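Local coordinates for protein acyl-coenzyme A oxidase (Caenorhabditis elegans, PDB 5K3H) that catalyses the FAD-dependent first step of peroxisomal beta-oxidation, desaturating acyl-CoA chains to (2E)-enoyl-CoA with oxygen as electron acceptor and hydrogen peroxide as by-product, at residues I108-A114 with Y245-D249; F120-N125 with W136-L141; G147-Q151 with P190-G194. All coordinates share one frame; numbering follows the deposited sequence.

Contact 1 of 3, residues I108-A114 with Y245-D249; sequences IEGNPMA and YNIVD
Tyr-245 turns the edge of its ring to the backbone of 108-114: Ile-108 O lies in the ring plane, 3.2 Å from Tyr-245 CD1, where the polarised C-H of the ring suits an oxygen. With CG anti to the backbone N (chi1 -156°), the ring runs alongside the other segment until its OH comes to 3.9 Å from Ala-114 CB. A phenylalanine in place of Tyr-245 would probably leave the methyl of Ala-114 without the hydroxyl that rests against it. Next to it Ile-247 comes in from the type I turn 245-248 and straddles two carbonyls. Its backbone N donates to Glu-109 O over 3.0 Å, moderately bent (146° at the hydrogen) and tilted 31° from the carbonyl plane. Its CG2 branch meets Gly-110 O at 3.2 Å, while the other branch brings CD1 to 3.7 Å from Glu-109 CB. Val-248 CG2 sits 3.6 Å from Gly-110 CA, on the flank where any other residue would carry its CB. Beside Glu-109 a water bridges the segments, donating to Glu-109 OE1 (2.9 Å) and accepting from Asn-246 N (2.8 Å). Lys-71 forms a salt bridge to the same carboxylate and Tyr-419 OH bonds to OE2. The loop between helices 97-105 and 114-127 of the N-terminal helical domain thus meets the beta-domain loop between strands 234-238 and 251-255. Its polar links are one direct backbone bond and one water, set among close apolar contacts, and the carboxylate, gripped on both oxygens, probably stays ionised.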
loop_
_atom_site.group_PDB
_atom_site.type_symbol
_atom_site.label_atom_id
_atom_site.label_comp_id
_atom_site.label_asym_id
_atom_site.label_seq_id
_atom_site.Cartn_x
_atom_site.Cartn_y
_atom_site.Cartn_z
ATOM N N ILE B 108 -11.188 -0.928 -14.211
ATOM C CA ILE B 108 -10.998 -1.696 -12.977
ATOM C C ILE B 108 -11.757 -1.136 -11.771
ATOM O O ILE B 108 -11.834 -1.831 -10.740
ATOM C CB ILE B 108 -9.500 -1.856 -12.631
ATOM C CG1 ILE B 108 -8.816 -0.501 -12.391
ATOM C CG2 ILE B 108 -8.800 -2.652 -13.714
ATOM C CD1 ILE B 108 -7.398 -0.624 -11.848
ATOM N N GLU B 109 -12.318 0.081 -11.852
ATOM C CA GLU B 109 -12.936 0.687 -10.677
ATOM C C GLU B 109 -14.353 0.185 -10.398
ATOM O O GLU B 109 -14.927 0.581 -9.374
ATOM C CB GLU B 109 -12.934 2.210 -10.802
ATOM C CG GLU B 109 -11.528 2.796 -11.014
ATOM C CD GLU B 109 -11.449 4.314 -10.855
ATOM O OE1 GLU B 109 -12.266 4.861 -10.082
ATOM O OE2 GLU B 109 -10.575 4.956 -11.488
ATOM N N GLY B 110 -14.897 -0.700 -11.231
ATOM C CA GLY B 110 -16.202 -1.300 -11.028
ATOM C C GLY B 110 -17.228 -0.878 -12.075
ATOM O O GLY B 110 -16.990 -0.017 -12.928
ATOM N N ASN B 111 -18.391 -1.530 -12.001
ATOM C CA ASN B 111 -19.559 -1.122 -12.774
ATOM C C ASN B 111 -20.800 -1.653 -12.067
ATOM O O ASN B 111 -20.694 -2.484 -11.158
ATOM C CB ASN B 111 -19.472 -1.608 -14.238
ATOM C CG ASN B 111 -19.642 -3.106 -14.374
ATOM O OD1 ASN B 111 -20.758 -3.604 -14.506
ATOM N ND2 ASN B 111 -18.527 -3.838 -14.330
ATOM N N PRO B 112 -21.992 -1.150 -12.418
ATOM C CA PRO B 112 -23.221 -1.552 -11.694
ATOM C C PRO B 112 -23.580 -3.018 -11.808
ATOM O O PRO B 112 -24.485 -3.478 -11.087
ATOM C CB PRO B 112 -24.306 -0.690 -12.342
ATOM C CG PRO B 112 -23.564 0.532 -12.832
ATOM C CD PRO B 112 -22.239 0.016 -13.295
ATOM N N MET B 113 -22.964 -3.752 -12.731
ATOM C CA MET B 113 -23.269 -5.163 -12.921
ATOM C C MET B 113 -22.037 -6.027 -12.723
ATOM O O MET B 113 -21.984 -7.156 -13.223
ATOM C CB MET B 113 -23.893 -5.385 -14.298
ATOM C CG MET B 113 -25.269 -4.788 -14.380
ATOM S SD MET B 113 -26.095 -5.074 -15.948
ATOM C CE MET B 113 -26.187 -6.862 -16.025
ATOM N N ALA B 114 -21.056 -5.508 -11.992
ATOM C CA ALA B 114 -19.822 -6.238 -11.730
ATOM C C ALA B 114 -20.068 -7.589 -11.059
ATOM O O ALA B 114 -19.453 -8.591 -11.422
ATOM C CB ALA B 114 -18.875 -5.393 -10.891
ATOM N N TYR B 245 -12.103 1.093 -6.007
ATOM C CA TYR B 245 -13.191 0.259 -6.523
ATOM C C TYR B 245 -14.554 0.908 -6.274
ATOM O O TYR B 245 -15.518 0.237 -5.914
ATOM C CB TYR B 245 -13.131 -1.129 -5.879
ATOM C CG TYR B 245 -13.784 -2.207 -6.692
ATOM C CD1 TYR B 245 -13.417 -2.399 -8.017
ATOM C CD2 TYR B 245 -14.720 -3.065 -6.130
ATOM C CE1 TYR B 245 -13.986 -3.392 -8.778
ATOM C CE2 TYR B 245 -15.299 -4.086 -6.889
ATOM C CZ TYR B 245 -14.925 -4.237 -8.216
ATOM O OH TYR B 245 -15.475 -5.231 -9.000
ATOM N N ASN B 246 -14.631 2.225 -6.440
ATOM C CA ASN B 246 -15.756 2.984 -5.911
ATOM C C ASN B 246 -16.938 3.086 -6.864
ATOM O O ASN B 246 -17.970 3.648 -6.477
ATOM C CB ASN B 246 -15.289 4.371 -5.500
ATOM C CG ASN B 246 -14.668 4.362 -4.121
ATOM O OD1 ASN B 246 -15.346 4.040 -3.143
ATOM N ND2 ASN B 246 -13.376 4.698 -4.028
ATOM N N ILE B 247 -16.829 2.543 -8.081
ATOM C CA ILE B 247 -17.982 2.477 -8.970
ATOM C C ILE B 247 -18.925 1.354 -8.561
ATOM O O ILE B 247 -20.115 1.396 -8.890
ATOM C CB ILE B 247 -17.503 2.351 -10.429
ATOM C CG1 ILE B 247 -16.624 3.561 -10.789
ATOM C CG2 ILE B 247 -18.683 2.171 -11.385
ATOM C CD1 ILE B 247 -16.058 3.588 -12.210
ATOM N N VAL B 248 -18.419 0.345 -7.858
ATOM C CA VAL B 248 -19.250 -0.699 -7.275
ATOM C C VAL B 248 -19.909 -0.154 -6.017
ATOM O O VAL B 248 -19.237 0.337 -5.103
ATOM C CB VAL B 248 -18.415 -1.950 -6.974
ATOM C CG1 VAL B 248 -19.182 -2.902 -6.040
ATOM C CG2 VAL B 248 -18.060 -2.652 -8.268
ATOM N N ASP B 249 -21.230 -0.267 -5.961
ATOM C CA ASP B 249 -22.041 0.231 -4.856
ATOM C C ASP B 249 -22.276 -0.915 -3.869
ATOM O O ASP B 249 -23.324 -1.571 -3.836
ATOM C CB ASP B 249 -23.339 0.801 -5.413
ATOM C CG ASP B 249 -24.012 -0.168 -6.399
ATOM O OD1 ASP B 249 -23.398 -0.455 -7.460
ATOM O OD2 ASP B 249 -25.136 -0.665 -6.106
HETATM O O HOH W 1 -12.602 3.977 -7.370
#

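Contact 2 of 3, residues F120-N125 with W136-L141; sequences FIPALN and WLIRAL
Leu-137 enters the groove of helix 120-125 because its CG stands anti to the backbone N (chi1 176°), which sends both methyls across to Ile-121, Leu-124 and Asn-125. Phe-120 uses the matching first torsion (-175°) to swing its ring toward Ala-140, whose CB lies 3.7 Å from Phe-120 CE2. That same methyl is also 3.7 Å from Ile-121 CG1, so the small Ala-140 fits between the ring and the isoleucine. Ile-121 and Leu-137 meet at about a right angle, CG2 to CD1 at 3.8 Å. Further out, Ile-121 CD1 touches Leu-141 CD2 at 3.9 Å. Leu-124 reaches over with its CD1 to 3.8 Å from Leu-137 CA, where it lies against the backbone of the opposing helix, and the same methyl rests 4.1 Å above one face of the Phe-120 ring, toward its rim. Its other methyl, CD2, is 4.2 Å from Trp-136 CB, the indole itself leading away. At the solvent edge Asn-125 OD1 comes near the methyls of Leu-137, with no hydrogen bond between them.

No polar bond spans the two segments. Just outside them each helix sends a side chain to a carbonyl of the other: Gln-133 NE2 to Leu-124 O, His-116 NE2 to Ala-140 O. On the inner side, Met-219 of strand 211-221 packs on Phe-120, Leu-124 and Trp-136, tying the pair to the beta sheet. The segment axes approach to 9.9 Å with their directions 155° apart. Helices 114-127 and 130-141, joined by a short turn, thus make an antiparallel helical hairpin, with an apolar interface here, of the N-terminal helical domain found in acyl-CoA oxidases and dehydrogenases.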
loop_
_atom_site.group_PDB
_atom_site.type_symbol
_atom_site.label_atom_id
_atom_site.label_comp_id
_atom_site.label_asym_id
_atom_site.label_seq_id
_atom_site.Cartn_x
_atom_site.Cartn_y
_atom_site.Cartn_z
ATOM N N PHE B 120 -23.685 -13.664 -9.233
ATOM C CA PHE B 120 -25.122 -13.918 -9.330
ATOM C C PHE B 120 -25.408 -15.066 -10.288
ATOM O O PHE B 120 -25.966 -16.105 -9.898
ATOM C CB PHE B 120 -25.831 -12.642 -9.791
ATOM C CG PHE B 120 -27.326 -12.729 -9.811
ATOM C CD1 PHE B 120 -28.033 -13.063 -8.669
ATOM C CD2 PHE B 120 -28.036 -12.387 -10.954
ATOM C CE1 PHE B 120 -29.432 -13.102 -8.680
ATOM C CE2 PHE B 120 -29.425 -12.410 -10.976
ATOM C CZ PHE B 120 -30.126 -12.769 -9.839
ATOM N N ILE B 121 -24.995 -14.912 -11.548
ATOM C CA ILE B 121 -25.249 -15.950 -12.545
ATOM C C ILE B 121 -24.527 -17.242 -12.172
ATOM O O ILE B 121 -25.155 -18.321 -12.236
ATOM C CB ILE B 121 -24.925 -15.433 -13.946
ATOM C CG1 ILE B 121 -26.061 -14.538 -14.430
ATOM C CG2 ILE B 121 -24.658 -16.566 -14.908
ATOM C CD1 ILE B 121 -25.681 -13.597 -15.549
ATOM N N PRO B 122 -23.253 -17.225 -11.738
ATOM C CA PRO B 122 -22.651 -18.497 -11.284
ATOM C C PRO B 122 -23.433 -19.181 -10.174
ATOM O O PRO B 122 -23.553 -20.415 -10.178
ATOM C CB PRO B 122 -21.242 -18.074 -10.842
ATOM C CG PRO B 122 -20.920 -16.944 -11.766
ATOM C CD PRO B 122 -22.231 -16.178 -11.905
ATOM N N ALA B 123 -23.988 -18.425 -9.227
ATOM C CA ALA B 123 -24.786 -19.051 -8.178
ATOM C C ALA B 123 -26.049 -19.701 -8.755
ATOM O O ALA B 123 -26.442 -20.796 -8.336
ATOM C CB ALA B 123 -25.113 -18.022 -7.098
ATOM N N LEU B 124 -26.697 -19.046 -9.726
ATOM C CA LEU B 124 -27.869 -19.640 -10.367
ATOM C C LEU B 124 -27.530 -20.928 -11.106
ATOM O O LEU B 124 -28.294 -21.897 -11.045
ATOM C CB LEU B 124 -28.520 -18.646 -11.327
ATOM C CG LEU B 124 -29.250 -17.495 -10.661
ATOM C CD1 LEU B 124 -29.696 -16.480 -11.684
ATOM C CD2 LEU B 124 -30.447 -18.095 -9.931
ATOM N N ASN B 125 -26.415 -20.947 -11.842
ATOM C CA ASN B 125 -25.975 -22.185 -12.480
ATOM C C ASN B 125 -25.779 -23.296 -11.458
ATOM O O ASN B 125 -26.229 -24.428 -11.661
ATOM C CB ASN B 125 -24.665 -21.954 -13.234
ATOM C CG ASN B 125 -24.861 -21.203 -14.528
ATOM O OD1 ASN B 125 -25.862 -21.400 -15.226
ATOM N ND2 ASN B 125 -23.912 -20.318 -14.855
ATOM N N TRP B 136 -35.213 -17.761 -13.608
ATOM C CA TRP B 136 -34.343 -16.667 -13.159
ATOM C C TRP B 136 -33.054 -16.505 -13.956
ATOM O O TRP B 136 -32.646 -15.374 -14.236
ATOM C CB TRP B 136 -34.004 -16.848 -11.675
ATOM C CG TRP B 136 -35.202 -16.683 -10.793
ATOM C CD1 TRP B 136 -36.097 -15.649 -10.812
ATOM C CD2 TRP B 136 -35.643 -17.570 -9.761
ATOM N NE1 TRP B 136 -37.062 -15.836 -9.857
ATOM C CE2 TRP B 136 -36.807 -17.009 -9.196
ATOM C CE3 TRP B 136 -35.162 -18.783 -9.249
ATOM C CZ2 TRP B 136 -37.502 -17.617 -8.147
ATOM C CZ3 TRP B 136 -35.859 -19.389 -8.204
ATOM C CH2 TRP B 136 -37.015 -18.805 -7.671
ATOM N N LEU B 137 -32.389 -17.607 -14.309
ATOM C CA LEU B 137 -31.117 -17.516 -15.017
ATOM C C LEU B 137 -31.289 -16.884 -16.391
ATOM O O LEU B 137 -30.423 -16.123 -16.842
ATOM C CB LEU B 137 -30.479 -18.899 -15.133
ATOM C CG LEU B 137 -29.175 -19.019 -15.923
ATOM C CD1 LEU B 137 -28.095 -18.067 -15.407
ATOM C CD2 LEU B 137 -28.724 -20.450 -15.853
ATOM N N ILE B 138 -32.390 -17.201 -17.082
ATOM C CA ILE B 138 -32.633 -16.626 -18.403
ATOM C C ILE B 138 -32.785 -15.110 -18.313
ATOM O O ILE B 138 -32.198 -14.362 -19.100
ATOM C CB ILE B 138 -33.878 -17.264 -19.050
ATOM C CG1 ILE B 138 -33.698 -18.772 -19.262
ATOM C CG2 ILE B 138 -34.222 -16.556 -20.355
ATOM C CD1 ILE B 138 -32.463 -19.168 -20.050
ATOM N N ARG B 139 -33.573 -14.632 -17.354
ATOM C CA ARG B 139 -33.720 -13.189 -17.195
ATOM C C ARG B 139 -32.383 -12.539 -16.853
ATOM O O ARG B 139 -32.047 -11.467 -17.384
ATOM C CB ARG B 139 -34.753 -12.891 -16.108
ATOM C CG ARG B 139 -36.165 -13.352 -16.406
ATOM C CD ARG B 139 -37.140 -12.704 -15.421
ATOM N NE ARG B 139 -37.380 -11.281 -15.659
ATOM C CZ ARG B 139 -37.824 -10.443 -14.725
ATOM N NH1 ARG B 139 -38.047 -10.881 -13.492
ATOM N NH2 ARG B 139 -38.032 -9.166 -15.016
ATOM N N ALA B 140 -31.583 -13.200 -16.007
ATOM C CA ALA B 140 -30.283 -12.652 -15.647
ATOM C C ALA B 140 -29.381 -12.583 -16.870
ATOM O O ALA B 140 -28.756 -11.550 -17.131
ATOM C CB ALA B 140 -29.648 -13.481 -14.532
ATOM N N LEU B 141 -29.326 -13.669 -17.653
ATOM C CA LEU B 141 -28.500 -13.663 -18.863
ATOM C C LEU B 141 -28.978 -12.613 -19.859
ATOM O O LEU B 141 -28.163 -11.984 -20.545
ATOM C CB LEU B 141 -28.479 -15.049 -19.510
ATOM C CG LEU B 141 -27.616 -16.085 -18.781
ATOM C CD1 LEU B 141 -27.827 -17.493 -19.349
ATOM C CD2 LEU B 141 -26.143 -15.703 -18.840
#

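Contact 3 of 3, residues G147-Q151 with P190-G194; sequences GTYAQ and PGNLG
Thr-148 meets the flat peptide group of Gly-191 at its oxygen: Thr-148 OG1 donates to Gly-191 O over 2.6 Å, in the carbonyl plane and with a C=O...O angle of 158°. Tyr-149 sets its CB on the side away from 190-194, and its ring has Gln-151 NE2 at the edge, in plane; its side chain packs on Met-119 and Ala-123 of helix 114-127 and on Val-201 and Val-203 of the neighbouring strand. The proline ring of Pro-190 comes over the strand backbone instead, CB lying 3.4 Å from Tyr-149 O and CG 3.6 Å from Ala-150 CA.

With OG1 of Thr-148 set anti to its own N (chi1 -178°), the hydroxyl faces the loop, while CG2 takes the more confined position between N and the carbonyl carbon. From there CG2 touches Leu-193 CB at 3.8 Å, the two side chains crossing at about a right angle. Ala-150 CB adds a methyl contact, 4.0 Å from Pro-190 CG.

The loop is a type II turn from Pro-190 to Leu-193, its closing backbone bond weak, with Asn-192 at the third position where a positive phi (61°) is needed. The amide of Asn-192 is held outside the pair, by Asp-249 and Leu-115 among others. Thr-148 and Ala-150 pair in parallel with strand 199-208. Tyr-149, Ala-150, Gln-151 and Gly-191 all belong to the experimentally established FAD site shared between the subunits, so in this flavin-free structure the strand end and turn probably form part of the wall of the FAD pocket in the acyl-CoA oxidase beta domain.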
loop_
_atom_site.group_PDB
_atom_site.type_symbol
_atom_site.label_atom_id
_atom_site.label_comp_id
_atom_site.label_asym_id
_atom_site.label_seq_id
_atom_site.Cartn_x
_atom_site.Cartn_y
_atom_site.Cartn_z
ATOM N N GLY B 147 -28.615 -8.585 -10.428
ATOM C CA GLY B 147 -28.486 -9.376 -9.230
ATOM C C GLY B 147 -27.073 -9.326 -8.684
ATOM O O GLY B 147 -26.124 -8.916 -9.353
ATOM N N THR B 148 -26.964 -9.746 -7.429
ATOM C CA THR B 148 -25.691 -9.908 -6.752
ATOM C C THR B 148 -25.825 -11.116 -5.831
ATOM O O THR B 148 -26.856 -11.795 -5.809
ATOM C CB THR B 148 -25.308 -8.608 -6.017
ATOM O OG1 THR B 148 -24.032 -8.749 -5.376
ATOM C CG2 THR B 148 -26.368 -8.244 -4.978
ATOM N N TYR B 149 -24.770 -11.386 -5.071
ATOM C CA TYR B 149 -24.723 -12.514 -4.153
ATOM C C TYR B 149 -24.473 -11.943 -2.763
ATOM O O TYR B 149 -23.501 -11.214 -2.553
ATOM C CB TYR B 149 -23.623 -13.485 -4.585
ATOM C CG TYR B 149 -23.587 -14.785 -3.831
ATOM C CD1 TYR B 149 -24.364 -15.847 -4.241
ATOM C CD2 TYR B 149 -22.769 -14.965 -2.732
ATOM C CE1 TYR B 149 -24.346 -17.053 -3.575
ATOM C CE2 TYR B 149 -22.748 -16.185 -2.050
ATOM C CZ TYR B 149 -23.543 -17.216 -2.487
ATOM O OH TYR B 149 -23.551 -18.427 -1.841
ATOM N N ALA B 150 -25.364 -12.227 -1.824
ATOM C CA ALA B 150 -25.369 -11.532 -0.534
ATOM C C ALA B 150 -25.108 -12.550 0.560
ATOM O O ALA B 150 -26.021 -13.262 0.984
ATOM C CB ALA B 150 -26.690 -10.793 -0.312
ATOM N N GLN B 151 -23.854 -12.632 1.001
ATOM C CA GLN B 151 -23.477 -13.587 2.038
ATOM C C GLN B 151 -22.948 -12.904 3.291
ATOM O O GLN B 151 -23.484 -13.115 4.388
ATOM C CB GLN B 151 -22.450 -14.579 1.474
ATOM C CG GLN B 151 -21.960 -15.586 2.474
ATOM C CD GLN B 151 -20.979 -16.546 1.845
ATOM O OE1 GLN B 151 -19.837 -16.688 2.299
ATOM N NE2 GLN B 151 -21.428 -17.226 0.782
ATOM N N PRO B 190 -21.696 -7.002 0.032
ATOM C CA PRO B 190 -21.993 -7.511 -1.322
ATOM C C PRO B 190 -21.974 -6.411 -2.369
ATOM O O PRO B 190 -22.610 -5.367 -2.214
ATOM C CB PRO B 190 -23.390 -8.115 -1.178
ATOM C CG PRO B 190 -23.447 -8.561 0.234
ATOM C CD PRO B 190 -22.688 -7.522 0.998
ATOM N N GLY B 191 -21.206 -6.643 -3.431
ATOM C CA GLY B 191 -21.036 -5.626 -4.452
ATOM C C GLY B 191 -22.325 -5.405 -5.219
ATOM O O GLY B 191 -23.131 -6.323 -5.392
ATOM N N ASN B 192 -22.559 -4.148 -5.600
ATOM C CA ASN B 192 -23.710 -3.727 -6.397
ATOM C C ASN B 192 -25.044 -4.005 -5.709
ATOM O O ASN B 192 -26.095 -3.984 -6.366
ATOM C CB ASN B 192 -23.674 -4.367 -7.782
ATOM C CG ASN B 192 -22.414 -4.023 -8.517
ATOM O OD1 ASN B 192 -21.700 -4.906 -8.993
ATOM N ND2 ASN B 192 -22.109 -2.733 -8.592
ATOM N N LEU B 193 -25.012 -4.295 -4.403
ATOM C CA LEU B 193 -26.203 -4.580 -3.617
ATOM C C LEU B 193 -26.896 -3.313 -3.134
ATOM O O LEU B 193 -28.110 -3.327 -2.894
ATOM C CB LEU B 193 -25.836 -5.447 -2.406
ATOM C CG LEU B 193 -26.951 -5.716 -1.382
ATOM C CD1 LEU B 193 -28.138 -6.435 -2.024
ATOM C CD2 LEU B 193 -26.445 -6.505 -0.164
ATOM N N GLY B 194 -26.151 -2.223 -2.965
ATOM C CA GLY B 194 -26.700 -1.077 -2.262
ATOM C C GLY B 194 -27.724 -0.314 -3.074
ATOM O O GLY B 194 -28.738 0.144 -2.534
#

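In the fold
Contact 3 lies between the other two. The amide of Asn-192 bonds to Asn-111 O and Asp-249 OD1 of contact 1, and the Gly-147 to Tyr-149 strand rests against Phe-120 and Ala-123 of contact 2. Contacts 1 and 2 only approach each other, to about 5 Å between nearest atoms, yet helix 114-127 follows directly on the loop of contact 1 and carries 120-125. Contacts 2 and 3 are both buried, though Asn-125 and Leu-141 of contact 2 are exposed; contact 1 is partly buried and touched by the second subunit. The helix pair of contact 2 is apolar, whereas contact 3 adds a short hydroxyl-to-carbonyl bond and contact 1 combines apolar packing with a backbone bond and a water held by Glu-109.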